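Local coordinates for protein rhamnosidase B (Bacillus sp., PDB 2OKX) that probably cleaves terminal alpha-L-rhamnose from glycosides, as an alpha-L-rhamnosidase of glycoside hydrolase family 78, at residues G136-M144 with E388-N396; A216-R226 with D309-S320. All coordinates share one frame; numbering follows the deposited sequence. Where two conformers were deposited one is given.

Overall arrangement
Along the chain the segments come in the order 136-144, 216-226, 309-320 and 388-396, so both segments of contact 2 fall between those of contact 1. The two contacts meet in one five-stranded antiparallel sheet, their centres about 11 Å apart: contact 2 pairs strand 219-223 with strand 314-320, and strand 392-393 of contact 1 adds an edge beside 219-223. Residues 136-144 belong to a loop of the alpha-L-rhamnosidase N-terminal domain, so contact 1 docks that part of the chain on the edge of the sheet. Direct bonds join the two contacts, Tyr392 OH probably to Tyr219 OH and Asn396 ND2 probably to His315 ND1.

Contact 1. Residues G136-M144 with E388-N396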
ATOM      1  N   GLY A 136      11.786  -1.319 -25.710  1.00 25.93           N
ATOM      2  CA  GLY A 136      10.391  -0.920 -25.719  1.00 25.37           C
ATOM      3  C   GLY A 136       9.840  -0.344 -24.423  1.00 24.43           C
ATOM      4  O   GLY A 136       8.739   0.200 -24.418  1.00 25.13           O
ATOM      5  N   GLN A 137      10.585  -0.459 -23.329  1.00 24.62           N
ATOM      6  CA  GLN A 137      10.120   0.069 -22.051  1.00 24.91           C
ATOM      7  C   GLN A 137      10.290   1.584 -22.025  1.00 25.82           C
ATOM      8  O   GLN A 137      11.410   2.090 -22.015  1.00 27.00           O
ATOM      9  CB  GLN A 137      10.890  -0.572 -20.899  1.00 25.87           C
ATOM     10  CG  GLN A 137      10.377  -0.161 -19.524  1.00 26.19           C
ATOM     11  CD  GLN A 137      11.157   0.991 -18.919  1.00 26.82           C
ATOM     12  OE1 GLN A 137      10.594   1.849 -18.240  1.00 28.26           O
ATOM     13  NE2 GLN A 137      12.463   1.000 -19.141  1.00 26.39           N
ATOM     14  N   ARG A 138       9.168   2.298 -22.013  1.00 25.70           N
ATOM     15  CA  ARG A 138       9.173   3.758 -22.014  1.00 26.38           C
ATOM     16  C   ARG A 138       9.416   4.348 -20.631  1.00 26.39           C
ATOM     17  O   ARG A 138       8.609   4.168 -19.717  1.00 25.58           O
ATOM     18  CB  ARG A 138       7.843   4.282 -22.558  1.00 25.15           C
ATOM     19  CG  ARG A 138       7.417   3.668 -23.886  1.00 27.14           C
ATOM     20  CD  ARG A 138       8.549   3.666 -24.910  1.00 28.43           C
ATOM     21  NE  ARG A 138       8.078   3.310 -26.249  1.00 29.14           N
ATOM     22  CZ  ARG A 138       8.871   2.924 -27.246  1.00 29.47           C
ATOM     23  NH1 ARG A 138      10.184   2.835 -27.064  1.00 26.98           N
ATOM     24  NH2 ARG A 138       8.349   2.627 -28.427  1.00 29.81           N
ATOM     25  N   SER A 139      10.527   5.065 -20.488  1.00 24.78           N
ATOM     26  CA  SER A 139      10.884   5.674 -19.217  1.00 24.26           C
ATOM     27  C   SER A 139      10.049   6.897 -18.859  1.00 23.61           C
ATOM     28  O   SER A 139      10.271   7.512 -17.817  1.00 25.48           O
ATOM     29  CB  SER A 139      12.368   6.044 -19.204  0.51 24.57           C
ATOM     30  OG  SER A 139      13.171   4.880 -19.118  0.51 25.56           O
ATOM     31  N   ASN A 140       9.102   7.263 -19.714  1.00 23.73           N
ATOM     32  CA  ASN A 140       8.246   8.405 -19.413  1.00 23.58           C
ATOM     33  C   ASN A 140       6.846   7.953 -18.980  1.00 23.84           C
ATOM     34  O   ASN A 140       5.929   8.772 -18.889  1.00 22.68           O
ATOM     35  CB  ASN A 140       8.123   9.346 -20.620  1.00 23.68           C
ATOM     36  CG  ASN A 140       7.371   8.722 -21.784  1.00 23.50           C
ATOM     37  OD1 ASN A 140       6.697   9.420 -22.546  1.00 24.28           O
ATOM     38  ND2 ASN A 140       7.494   7.413 -21.937  1.00 22.42           N
ATOM     39  N   SER A 141       6.686   6.659 -18.704  1.00 21.43           N
ATOM     40  CA  SER A 141       5.383   6.140 -18.290  1.00 23.55           C
ATOM     41  C   SER A 141       4.941   6.810 -16.983  1.00 22.37           C
ATOM     42  O   SER A 141       5.763   7.343 -16.237  1.00 23.04           O
ATOM     43  CB  SER A 141       5.428   4.611 -18.141  1.00 19.60           C
ATOM     44  OG  SER A 141       6.243   4.212 -17.061  1.00 22.43           O
ATOM     45  N   PRO A 142       3.633   6.787 -16.689  1.00 22.17           N
ATOM     46  CA  PRO A 142       3.098   7.410 -15.474  1.00 22.05           C
ATOM     47  C   PRO A 142       3.659   6.951 -14.134  1.00 22.87           C
ATOM     48  O   PRO A 142       3.942   5.768 -13.928  1.00 21.77           O
ATOM     49  CB  PRO A 142       1.595   7.127 -15.568  1.00 21.57           C
ATOM     50  CG  PRO A 142       1.356   6.965 -17.035  1.00 20.79           C
ATOM     51  CD  PRO A 142       2.549   6.153 -17.460  1.00 20.80           C
ATOM     52  N   ARG A 143       3.822   7.908 -13.223  1.00 21.28           N
ATOM     53  CA  ARG A 143       4.261   7.594 -11.876  1.00 21.39           C
ATOM     54  C   ARG A 143       2.996   6.915 -11.356  1.00 19.97           C
ATOM     55  O   ARG A 143       1.889   7.414 -11.566  1.00 19.32           O
ATOM     56  CB  ARG A 143       4.546   8.877 -11.087  1.00 21.72           C
ATOM     57  CG  ARG A 143       4.871   8.657  -9.614  1.00 21.93           C
ATOM     58  CD  ARG A 143       6.191   7.926  -9.414  1.00 21.86           C
ATOM     59  NE  ARG A 143       6.327   7.468  -8.033  1.00 22.73           N
ATOM     60  CZ  ARG A 143       6.583   8.256  -6.992  1.00 23.02           C
ATOM     61  NH1 ARG A 143       6.749   9.562  -7.157  1.00 24.15           N
ATOM     62  NH2 ARG A 143       6.638   7.738  -5.772  1.00 22.10           N
ATOM     63  N   MET A 144       3.152   5.774 -10.702  1.00 20.37           N
ATOM     64  CA  MET A 144       2.003   5.026 -10.205  1.00 20.64           C
ATOM     65  C   MET A 144       1.229   5.744  -9.105  1.00 20.61           C
ATOM     66  O   MET A 144       0.010   5.891  -9.188  1.00 21.78           O
ATOM     67  CB  MET A 144       2.465   3.662  -9.706  1.00 20.39           C
ATOM     68  CG  MET A 144       1.348   2.666  -9.444  1.00 19.87           C
ATOM     69  SD  MET A 144       2.070   1.032  -9.247  1.00 21.49           S
ATOM     70  CE  MET A 144       0.739   0.152  -8.362  1.00 20.68           C
ATOM     71  N   GLU A 388       9.614  18.792 -18.824  1.00 29.37           N
ATOM     72  CA  GLU A 388      10.602  17.724 -18.945  1.00 31.25           C
ATOM     73  C   GLU A 388       9.939  16.482 -19.551  1.00 30.75           C
ATOM     74  O   GLU A 388       9.006  15.923 -18.980  1.00 31.23           O
ATOM     75  CB  GLU A 388      11.212  17.382 -17.579  1.00 33.54           C
ATOM     76  CG  GLU A 388      12.378  16.399 -17.681  1.00 40.79           C
ATOM     77  CD  GLU A 388      13.010  16.054 -16.340  1.00 45.02           C
ATOM     78  OE1 GLU A 388      13.972  15.253 -16.326  1.00 47.11           O
ATOM     79  OE2 GLU A 388      12.551  16.575 -15.303  1.00 46.77           O
ATOM     80  N   PRO A 389      10.418  16.043 -20.725  1.00 31.13           N
ATOM     81  CA  PRO A 389       9.902  14.878 -21.454  1.00 30.29           C
ATOM     82  C   PRO A 389       9.649  13.605 -20.642  1.00 28.07           C
ATOM     83  O   PRO A 389       8.612  12.968 -20.798  1.00 28.20           O
ATOM     84  CB  PRO A 389      10.952  14.664 -22.537  1.00 30.97           C
ATOM     85  CG  PRO A 389      11.388  16.066 -22.840  1.00 31.31           C
ATOM     86  CD  PRO A 389      11.548  16.649 -21.454  1.00 32.00           C
ATOM     87  N   SER A 390      10.593  13.235 -19.783  1.00 28.29           N
ATOM     88  CA  SER A 390      10.455  12.022 -18.983  1.00 27.81           C
ATOM     89  C   SER A 390       9.318  12.079 -17.957  1.00 27.62           C
ATOM     90  O   SER A 390       8.931  11.052 -17.393  1.00 26.62           O
ATOM     91  CB  SER A 390      11.777  11.703 -18.279  1.00 27.51           C
ATOM     92  OG  SER A 390      12.140  12.725 -17.368  1.00 29.94           O
ATOM     93  N   LEU A 391       8.778  13.271 -17.730  1.00 25.61           N
ATOM     94  CA  LEU A 391       7.697  13.453 -16.765  1.00 26.01           C
ATOM     95  C   LEU A 391       6.366  13.618 -17.484  1.00 24.40           C
ATOM     96  O   LEU A 391       5.368  13.993 -16.876  1.00 22.89           O
ATOM     97  CB  LEU A 391       7.959  14.703 -15.912  1.00 25.93           C
ATOM     98  CG  LEU A 391       9.325  14.822 -15.226  1.00 24.35           C
ATOM     99  CD1 LEU A 391       9.382  16.114 -14.418  1.00 22.48           C
ATOM    100  CD2 LEU A 391       9.559  13.619 -14.328  1.00 22.93           C
ATOM    101  N   TYR A 392       6.354  13.319 -18.776  1.00 24.28           N
ATOM    102  CA  TYR A 392       5.157  13.492 -19.588  1.00 24.98           C
ATOM    103  C   TYR A 392       4.897  12.336 -20.547  1.00 25.19           C
ATOM    104  O   TYR A 392       5.828  11.806 -21.155  1.00 25.62           O
ATOM    105  CB  TYR A 392       5.303  14.784 -20.398  1.00 24.65           C
ATOM    106  CG  TYR A 392       4.190  15.053 -21.379  1.00 22.75           C
ATOM    107  CD1 TYR A 392       3.057  15.766 -20.996  1.00 22.23           C
ATOM    108  CD2 TYR A 392       4.273  14.602 -22.699  1.00 22.94           C
ATOM    109  CE1 TYR A 392       2.036  16.031 -21.900  1.00 20.63           C
ATOM    110  CE2 TYR A 392       3.253  14.859 -23.612  1.00 18.95           C
ATOM    111  CZ  TYR A 392       2.140  15.574 -23.205  1.00 21.31           C
ATOM    112  OH  TYR A 392       1.133  15.849 -24.098  1.00 20.02           O
ATOM    113  N   THR A 393       3.630  11.954 -20.687  1.00 25.11           N
ATOM    114  CA  THR A 393       3.262  10.888 -21.615  1.00 25.42           C
ATOM    115  C   THR A 393       1.811  10.981 -22.072  1.00 24.58           C
ATOM    116  O   THR A 393       0.921  11.326 -21.295  1.00 24.30           O
ATOM    117  CB  THR A 393       3.494   9.472 -21.023  1.00 25.99           C
ATOM    118  OG1 THR A 393       3.267   8.493 -22.049  1.00 25.73           O
ATOM    119  CG2 THR A 393       2.535   9.200 -19.856  1.00 24.31           C
ATOM    120  N   GLU A 394       1.586  10.682 -23.348  1.00 22.60           N
ATOM    121  CA  GLU A 394       0.249  10.704 -23.925  1.00 21.92           C
ATOM    122  C   GLU A 394      -0.315   9.282 -24.004  1.00 22.03           C
ATOM    123  O   GLU A 394      -1.379   9.050 -24.568  1.00 22.58           O
ATOM    124  CB  GLU A 394       0.284  11.366 -25.309  1.00 23.59           C
ATOM    125  CG  GLU A 394       0.295  12.892 -25.225  1.00 23.79           C
ATOM    126  CD  GLU A 394       0.670  13.574 -26.533  1.00 28.00           C
ATOM    127  OE1 GLU A 394       0.303  13.061 -27.609  1.00 26.25           O
ATOM    128  OE2 GLU A 394       1.322  14.638 -26.475  1.00 29.53           O
ATOM    129  N   GLU A 395       0.423   8.333 -23.439  1.00 21.55           N
ATOM    130  CA  GLU A 395      -0.012   6.938 -23.396  1.00 21.53           C
ATOM    131  C   GLU A 395      -0.543   6.820 -21.971  1.00 19.81           C
ATOM    132  O   GLU A 395       0.149   6.358 -21.068  1.00 21.42           O
ATOM    133  CB  GLU A 395       1.187   6.023 -23.640  1.00 20.45           C
ATOM    134  CG  GLU A 395       1.875   6.322 -24.977  1.00 24.86           C
ATOM    135  CD  GLU A 395       3.078   5.448 -25.239  1.00 26.43           C
ATOM    136  OE1 GLU A 395       4.132   5.662 -24.596  1.00 29.36           O
ATOM    137  OE2 GLU A 395       2.966   4.538 -26.089  1.00 30.24           O
ATOM    138  N   ASN A 396      -1.784   7.263 -21.796  1.00 20.16           N
ATOM    139  CA  ASN A 396      -2.433   7.325 -20.493  1.00 21.15           C
ATOM    140  C   ASN A 396      -3.641   6.405 -20.317  1.00 19.89           C
ATOM    141  O   ASN A 396      -4.781   6.779 -20.606  1.00 20.00           O
ATOM    142  CB  ASN A 396      -2.824   8.790 -20.247  1.00 21.61           C
ATOM    143  CG  ASN A 396      -3.507   9.006 -18.919  1.00 24.18           C
ATOM    144  OD1 ASN A 396      -3.508   8.132 -18.048  1.00 21.31           O
ATOM    145  ND2 ASN A 396      -4.088  10.189 -18.749  1.00 22.85           N
TER
HETATM  146  O   HOH W   1       5.498   3.831 -27.020  1.00 36.47           O
HETATM  147  O   HOH W   2       6.455  10.213 -16.122  1.00 25.89           O
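Asn140 and Pro142, in and just after the type I beta turn Arg138-Ser141, pack on Thr393 in the short edge strand 392-393 of an antiparallel sheet. Thr393 CB faces the turn's backbone, 3.3 Å from Asn140 O. From there its two branches part. CG2, lodged between the backbone N and the carbonyl carbon, reaches the pyrrolidine of Pro142, 3.8 Å from its CG, the two side chains crossing at about a right angle. OG1 is placed anti to the backbone N (chi1 -173°), which turns it back on its own chain, where it accepts from Glu395 N at 3.2 Å in a nearly straight bond (163°) and so closes an ST turn. Asn140 CB rests 3.4 Å from Tyr392 O, and Asn140 CA adds a CA-H...O contact to Ser390 O. A water lies within bonding distance of both Ser141 O and Ser390 O, though with its other neighbours counted it cannot donate to all of them at once. On the strand's other side, Tyr392 OH, besides its bond to Tyr219, donates to Glu394 OE2. At the turn's start, Arg138 CG, set anti to the carbonyl carbon (chi1 -50°), comes near Glu395 OE1. The two charged groups do not touch, and Arg138 NH2 is instead salt-bridged to Glu158. A water in the guanidinium plane bridges the gap: it accepts from Arg138 NE at 2.7 Å and donates to Glu395 OE2 at 2.8 Å.

Contact 2. Residues A216-R226 with D309-S320; sequences APKYAAALDLR and DHGGSSHFAIDS
Strands 219-223 and 314-320, both in domain D2 of the rhamnosidase, run antiparallel (175°), their axes 4.5 Å apart, as neighbours in a five-stranded sheet that also takes in strand 392-393. Tyr219-Ile318, Ala221-Phe316 and Leu223-Ser314 are hydrogen-bonded pairs, with Leu223 N to Ser314 O almost straight at 2.8 Å. Ala220-Ala317 and Ala222-His315 are the non-hydrogen-bonded pairs between them. On the sheet face that carries Tyr219, Phe316 and Ile318, the tyrosine ring turns its edge to the face of Phe316 in an offset T-shaped pair (planes at 84°), while its CD2 meets Ile318 CG1. At one end Asp319 OD2 takes two donors: Lys218 N on its anti lone pair at 3.0 Å and Lys218 NZ, in a salt bridge, on the syn side but well out of the carboxylate plane, at 3.1 Å. At the other end Arg226 lies along the Asp309-Gly311 Asx turn, where Asp309 OD1 accepts from Gly311 N and is salt-bridged to Arg267, while OD2 bonds Tyr242 OH. Replacing Arg226 with a leucine would probably leave Asp309 O and Asn238 O, which NH2 and NH1 bond, without these donors. Asp309 O sits in the guanidinium plane, 3.0 Å from Arg226 NH2, whereas His310 O lies over one face, and Arg226 CD packs against Gly311 CA at 3.4 Å.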
ATOM      1  N   ALA A 216     -11.375   6.331 -26.128  1.00 23.16           N
ATOM      2  CA  ALA A 216     -10.675   7.188 -25.181  1.00 23.39           C
ATOM      3  C   ALA A 216     -10.681   8.591 -25.779  1.00 25.83           C
ATOM      4  O   ALA A 216     -10.995   8.767 -26.958  1.00 24.76           O
ATOM      5  CB  ALA A 216      -9.242   6.714 -25.004  1.00 22.52           C
ATOM      6  N   PRO A 217     -10.342   9.609 -24.976  1.00 25.23           N
ATOM      7  CA  PRO A 217     -10.325  10.983 -25.494  1.00 24.90           C
ATOM      8  C   PRO A 217      -9.239  11.126 -26.560  1.00 26.03           C
ATOM      9  O   PRO A 217      -8.228  10.423 -26.513  1.00 26.56           O
ATOM     10  CB  PRO A 217     -10.009  11.819 -24.253  1.00 25.34           C
ATOM     11  CG  PRO A 217     -10.502  10.958 -23.106  1.00 24.49           C
ATOM     12  CD  PRO A 217     -10.050   9.587 -23.533  1.00 22.42           C
ATOM     13  N   LYS A 218      -9.441  12.036 -27.510  1.00 27.71           N
ATOM     14  CA  LYS A 218      -8.460  12.261 -28.571  1.00 27.89           C
ATOM     15  C   LYS A 218      -7.088  12.504 -27.948  1.00 27.52           C
ATOM     16  O   LYS A 218      -6.070  12.013 -28.438  1.00 27.37           O
ATOM     17  CB  LYS A 218      -8.842  13.488 -29.410  1.00 31.85           C
ATOM     18  CG  LYS A 218     -10.261  13.495 -29.984  1.00 36.03           C
ATOM     19  CD  LYS A 218     -10.465  12.428 -31.050  1.00 38.88           C
ATOM     20  CE  LYS A 218     -11.757  12.663 -31.827  1.00 39.63           C
ATOM     21  NZ  LYS A 218     -12.966  12.696 -30.950  1.00 41.50           N
ATOM     22  N   TYR A 219      -7.077  13.265 -26.858  1.00 25.46           N
ATOM     23  CA  TYR A 219      -5.848  13.606 -26.148  1.00 24.81           C
ATOM     24  C   TYR A 219      -5.981  13.253 -24.662  1.00 22.97           C
ATOM     25  O   TYR A 219      -6.939  13.654 -24.014  1.00 23.80           O
ATOM     26  CB  TYR A 219      -5.570  15.113 -26.304  1.00 23.44           C
ATOM     27  CG  TYR A 219      -4.383  15.624 -25.517  1.00 23.25           C
ATOM     28  CD1 TYR A 219      -3.077  15.319 -25.903  1.00 23.16           C
ATOM     29  CD2 TYR A 219      -4.566  16.385 -24.363  1.00 22.21           C
ATOM     30  CE1 TYR A 219      -1.986  15.752 -25.156  1.00 23.78           C
ATOM     31  CE2 TYR A 219      -3.482  16.822 -23.610  1.00 21.65           C
ATOM     32  CZ  TYR A 219      -2.198  16.500 -24.010  1.00 22.47           C
ATOM     33  OH  TYR A 219      -1.127  16.903 -23.255  1.00 22.17           O
ATOM     34  N   ALA A 220      -5.028  12.487 -24.138  1.00 23.83           N
ATOM     35  CA  ALA A 220      -5.025  12.108 -22.721  1.00 22.11           C
ATOM     36  C   ALA A 220      -3.573  12.001 -22.287  1.00 22.39           C
ATOM     37  O   ALA A 220      -2.805  11.226 -22.854  1.00 23.28           O
ATOM     38  CB  ALA A 220      -5.741  10.773 -22.518  1.00 21.12           C
ATOM     39  N   ALA A 221      -3.193  12.778 -21.281  1.00 21.21           N
ATOM     40  CA  ALA A 221      -1.814  12.768 -20.830  1.00 21.27           C
ATOM     41  C   ALA A 221      -1.670  12.690 -19.320  1.00 21.11           C
ATOM     42  O   ALA A 221      -2.512  13.190 -18.572  1.00 20.68           O
ATOM     43  CB  ALA A 221      -1.092  14.014 -21.356  1.00 21.72           C
ATOM     44  N   ALA A 222      -0.590  12.046 -18.889  1.00 20.14           N
ATOM     45  CA  ALA A 222      -0.281  11.905 -17.477  1.00 22.84           C
ATOM     46  C   ALA A 222       0.957  12.764 -17.238  1.00 23.82           C
ATOM     47  O   ALA A 222       1.989  12.586 -17.899  1.00 25.01           O
ATOM     48  CB  ALA A 222       0.000  10.437 -17.140  1.00 18.73           C
ATOM     49  N   LEU A 223       0.846  13.702 -16.302  1.00 23.46           N
ATOM     50  CA  LEU A 223       1.940  14.612 -15.991  1.00 23.96           C
ATOM     51  C   LEU A 223       2.428  14.489 -14.558  1.00 23.38           C
ATOM     52  O   LEU A 223       1.626  14.407 -13.631  1.00 23.14           O
ATOM     53  CB  LEU A 223       1.502  16.066 -16.210  1.00 23.98           C
ATOM     54  CG  LEU A 223       0.269  16.403 -17.054  1.00 26.56           C
ATOM     55  CD1 LEU A 223       0.073  17.917 -17.048  1.00 24.55           C
ATOM     56  CD2 LEU A 223       0.426  15.891 -18.469  1.00 25.45           C
ATOM     57  N   ASP A 224       3.744  14.477 -14.376  1.00 23.15           N
ATOM     58  CA  ASP A 224       4.305  14.420 -13.036  1.00 24.22           C
ATOM     59  C   ASP A 224       4.652  15.867 -12.689  1.00 24.51           C
ATOM     60  O   ASP A 224       5.794  16.311 -12.837  1.00 24.69           O
ATOM     61  CB  ASP A 224       5.553  13.542 -13.005  1.00 24.44           C
ATOM     62  CG  ASP A 224       6.038  13.275 -11.594  1.00 24.47           C
ATOM     63  OD1 ASP A 224       6.763  12.278 -11.392  1.00 26.18           O
ATOM     64  OD2 ASP A 224       5.701  14.065 -10.687  1.00 23.53           O
ATOM     65  N   LEU A 225       3.636  16.602 -12.253  1.00 23.62           N
ATOM     66  CA  LEU A 225       3.789  18.005 -11.897  1.00 23.95           C
ATOM     67  C   LEU A 225       4.703  18.216 -10.697  1.00 24.39           C
ATOM     68  O   LEU A 225       5.375  19.240 -10.600  1.00 23.34           O
ATOM     69  CB  LEU A 225       2.413  18.621 -11.627  1.00 23.45           C
ATOM     70  CG  LEU A 225       1.477  18.694 -12.835  1.00 24.45           C
ATOM     71  CD1 LEU A 225       0.114  19.232 -12.411  1.00 23.10           C
ATOM     72  CD2 LEU A 225       2.095  19.581 -13.907  1.00 27.14           C
ATOM     73  N   ARG A 226       4.731  17.248  -9.787  1.00 23.49           N
ATOM     74  CA  ARG A 226       5.575  17.345  -8.599  1.00 23.65           C
ATOM     75  C   ARG A 226       7.050  17.465  -8.988  1.00 24.59           C
ATOM     76  O   ARG A 226       7.742  18.387  -8.556  1.00 24.71           O
ATOM     77  CB  ARG A 226       5.370  16.113  -7.705  1.00 22.94           C
ATOM     78  CG  ARG A 226       6.326  16.004  -6.513  1.00 23.25           C
ATOM     79  CD  ARG A 226       6.177  14.636  -5.852  1.00 22.69           C
ATOM     80  NE  ARG A 226       7.236  14.332  -4.892  1.00 21.55           N
ATOM     81  CZ  ARG A 226       7.257  14.748  -3.630  1.00 21.13           C
ATOM     82  NH1 ARG A 226       8.270  14.413  -2.837  1.00 21.29           N
ATOM     83  NH2 ARG A 226       6.269  15.491  -3.155  1.00 21.16           N
ATOM     84  N   ASP A 309       1.339  18.610  -3.437  1.00 23.02           N
ATOM     85  CA  ASP A 309       1.413  17.411  -4.264  1.00 22.50           C
ATOM     86  C   ASP A 309       2.348  16.411  -3.596  1.00 22.77           C
ATOM     87  O   ASP A 309       3.556  16.637  -3.521  1.00 24.99           O
ATOM     88  CB  ASP A 309       1.948  17.774  -5.659  1.00 22.41           C
ATOM     89  CG  ASP A 309       1.707  16.678  -6.691  1.00 24.94           C
ATOM     90  OD1 ASP A 309       1.524  15.508  -6.300  1.00 25.05           O
ATOM     91  OD2 ASP A 309       1.715  16.986  -7.901  1.00 25.23           O
ATOM     92  N   HIS A 310       1.800  15.305  -3.109  1.00 21.57           N
ATOM     93  CA  HIS A 310       2.628  14.300  -2.451  1.00 21.58           C
ATOM     94  C   HIS A 310       3.350  13.461  -3.501  1.00 21.06           C
ATOM     95  O   HIS A 310       4.391  12.857  -3.233  1.00 21.87           O
ATOM     96  CB  HIS A 310       1.766  13.386  -1.574  1.00 21.37           C
ATOM     97  CG  HIS A 310       2.469  12.884  -0.352  1.00 22.00           C
ATOM     98  ND1 HIS A 310       3.834  12.689  -0.303  1.00 23.68           N
ATOM     99  CD2 HIS A 310       1.997  12.532   0.867  1.00 20.64           C
ATOM    100  CE1 HIS A 310       4.171  12.243   0.894  1.00 22.19           C
ATOM    101  NE2 HIS A 310       3.075  12.138   1.623  1.00 24.12           N
ATOM    102  N   GLY A 311       2.791  13.430  -4.704  1.00 20.94           N
ATOM    103  CA  GLY A 311       3.390  12.652  -5.770  1.00 21.55           C
ATOM    104  C   GLY A 311       2.326  11.871  -6.516  1.00 23.27           C
ATOM    105  O   GLY A 311       1.184  11.763  -6.059  1.00 22.42           O
ATOM    106  N   GLY A 312       2.696  11.316  -7.663  1.00 23.13           N
ATOM    107  CA  GLY A 312       1.729  10.578  -8.456  1.00 24.06           C
ATOM    108  C   GLY A 312       1.389  11.395  -9.687  1.00 23.92           C
ATOM    109  O   GLY A 312       1.747  12.568  -9.772  1.00 24.97           O
ATOM    110  N   SER A 313       0.686  10.790 -10.635  1.00 23.60           N
ATOM    111  CA  SER A 313       0.336  11.478 -11.869  1.00 24.09           C
ATOM    112  C   SER A 313      -0.869  12.405 -11.788  1.00 23.97           C
ATOM    113  O   SER A 313      -1.841  12.128 -11.086  1.00 23.95           O
ATOM    114  CB  SER A 313       0.087  10.450 -12.980  1.00 22.18           C
ATOM    115  OG  SER A 313       1.239   9.663 -13.213  1.00 22.60           O
ATOM    116  N   SER A 314      -0.776  13.519 -12.511  1.00 23.67           N
ATOM    117  CA  SER A 314      -1.863  14.488 -12.622  1.00 23.29           C
ATOM    118  C   SER A 314      -2.349  14.224 -14.047  1.00 23.38           C
ATOM    119  O   SER A 314      -1.541  13.910 -14.923  1.00 24.18           O
ATOM    120  CB  SER A 314      -1.334  15.919 -12.480  1.00 24.82           C
ATOM    121  OG  SER A 314      -0.824  16.139 -11.169  1.00 27.80           O
ATOM    122  N   HIS A 315      -3.652  14.332 -14.280  1.00 22.28           N
ATOM    123  CA  HIS A 315      -4.205  14.033 -15.595  1.00 22.79           C
ATOM    124  C   HIS A 315      -4.860  15.192 -16.326  1.00 22.95           C
ATOM    125  O   HIS A 315      -5.534  16.022 -15.724  1.00 22.44           O
ATOM    126  CB  HIS A 315      -5.193  12.874 -15.457  1.00 23.21           C
ATOM    127  CG  HIS A 315      -4.541  11.588 -15.062  1.00 23.85           C
ATOM    128  ND1 HIS A 315      -4.072  10.680 -15.986  1.00 22.90           N
ATOM    129  CD2 HIS A 315      -4.193  11.102 -13.848  1.00 23.24           C
ATOM    130  CE1 HIS A 315      -3.461   9.691 -15.359  1.00 23.70           C
ATOM    131  NE2 HIS A 315      -3.519   9.924 -14.060  1.00 23.99           N
ATOM    132  N   PHE A 316      -4.663  15.215 -17.643  1.00 23.95           N
ATOM    133  CA  PHE A 316      -5.206  16.255 -18.512  1.00 23.97           C
ATOM    134  C   PHE A 316      -5.677  15.603 -19.812  1.00 24.01           C
ATOM    135  O   PHE A 316      -4.931  14.845 -20.432  1.00 24.69           O
ATOM    136  CB  PHE A 316      -4.112  17.277 -18.830  1.00 26.10           C
ATOM    137  CG  PHE A 316      -4.590  18.460 -19.627  1.00 26.47           C
ATOM    138  CD1 PHE A 316      -3.726  19.117 -20.498  1.00 27.78           C
ATOM    139  CD2 PHE A 316      -5.888  18.939 -19.483  1.00 25.25           C
ATOM    140  CE1 PHE A 316      -4.150  20.239 -21.212  1.00 26.69           C
ATOM    141  CE2 PHE A 316      -6.320  20.057 -20.193  1.00 27.44           C
ATOM    142  CZ  PHE A 316      -5.447  20.708 -21.057  1.00 27.28           C
ATOM    143  N   ALA A 317      -6.906  15.889 -20.225  1.00 23.38           N
ATOM    144  CA  ALA A 317      -7.431  15.311 -21.456  1.00 22.90           C
ATOM    145  C   ALA A 317      -8.241  16.329 -22.241  1.00 23.42           C
ATOM    146  O   ALA A 317      -8.772  17.282 -21.678  1.00 24.35           O
ATOM    147  CB  ALA A 317      -8.297  14.089 -21.147  1.00 23.94           C
ATOM    148  N   ILE A 318      -8.333  16.113 -23.549  1.00 23.25           N
ATOM    149  CA  ILE A 318      -9.086  17.002 -24.419  1.00 23.43           C
ATOM    150  C   ILE A 318      -9.750  16.190 -25.521  1.00 23.72           C
ATOM    151  O   ILE A 318      -9.155  15.254 -26.054  1.00 24.34           O
ATOM    152  CB  ILE A 318      -8.171  18.048 -25.093  1.00 23.30           C
ATOM    153  CG1 ILE A 318      -7.398  18.839 -24.035  1.00 24.74           C
ATOM    154  CG2 ILE A 318      -9.013  18.994 -25.939  1.00 22.83           C
ATOM    155  CD1 ILE A 318      -6.392  19.820 -24.619  1.00 26.00           C
ATOM    156  N   ASP A 319     -10.983  16.543 -25.856  1.00 24.41           N
ATOM    157  CA  ASP A 319     -11.697  15.853 -26.923  1.00 28.66           C
ATOM    158  C   ASP A 319     -12.603  16.832 -27.655  1.00 29.74           C
ATOM    159  O   ASP A 319     -13.073  17.811 -27.076  1.00 28.54           O
ATOM    160  CB  ASP A 319     -12.524  14.693 -26.365  1.00 29.14           C
ATOM    161  CG  ASP A 319     -13.070  13.793 -27.456  1.00 30.08           C
ATOM    162  OD1 ASP A 319     -14.249  13.956 -27.835  1.00 31.40           O
ATOM    163  OD2 ASP A 319     -12.312  12.927 -27.943  1.00 29.99           O
ATOM    164  N   SER A 320     -12.838  16.566 -28.936  1.00 33.37           N
ATOM    165  CA  SER A 320     -13.683  17.427 -29.755  1.00 35.78           C
ATOM    166  C   SER A 320     -14.042  16.761 -31.076  1.00 37.82           C
ATOM    167  O   SER A 320     -13.316  15.894 -31.561  1.00 36.82           O
ATOM    168  CB  SER A 320     -12.964  18.746 -30.046  1.00 36.75           C
ATOM    169  OG  SER A 320     -13.749  19.572 -30.889  1.00 36.75           O
TER
HETATM  170  O   HOH W   3     -12.792  10.358 -28.440  1.00 32.01           O
HETATM  171  O   HOH W   4       5.185  12.574  -8.528  1.00 24.42           O
HETATM  172  O   HOH W   5       1.603  15.463 -10.225  1.00 26.34           O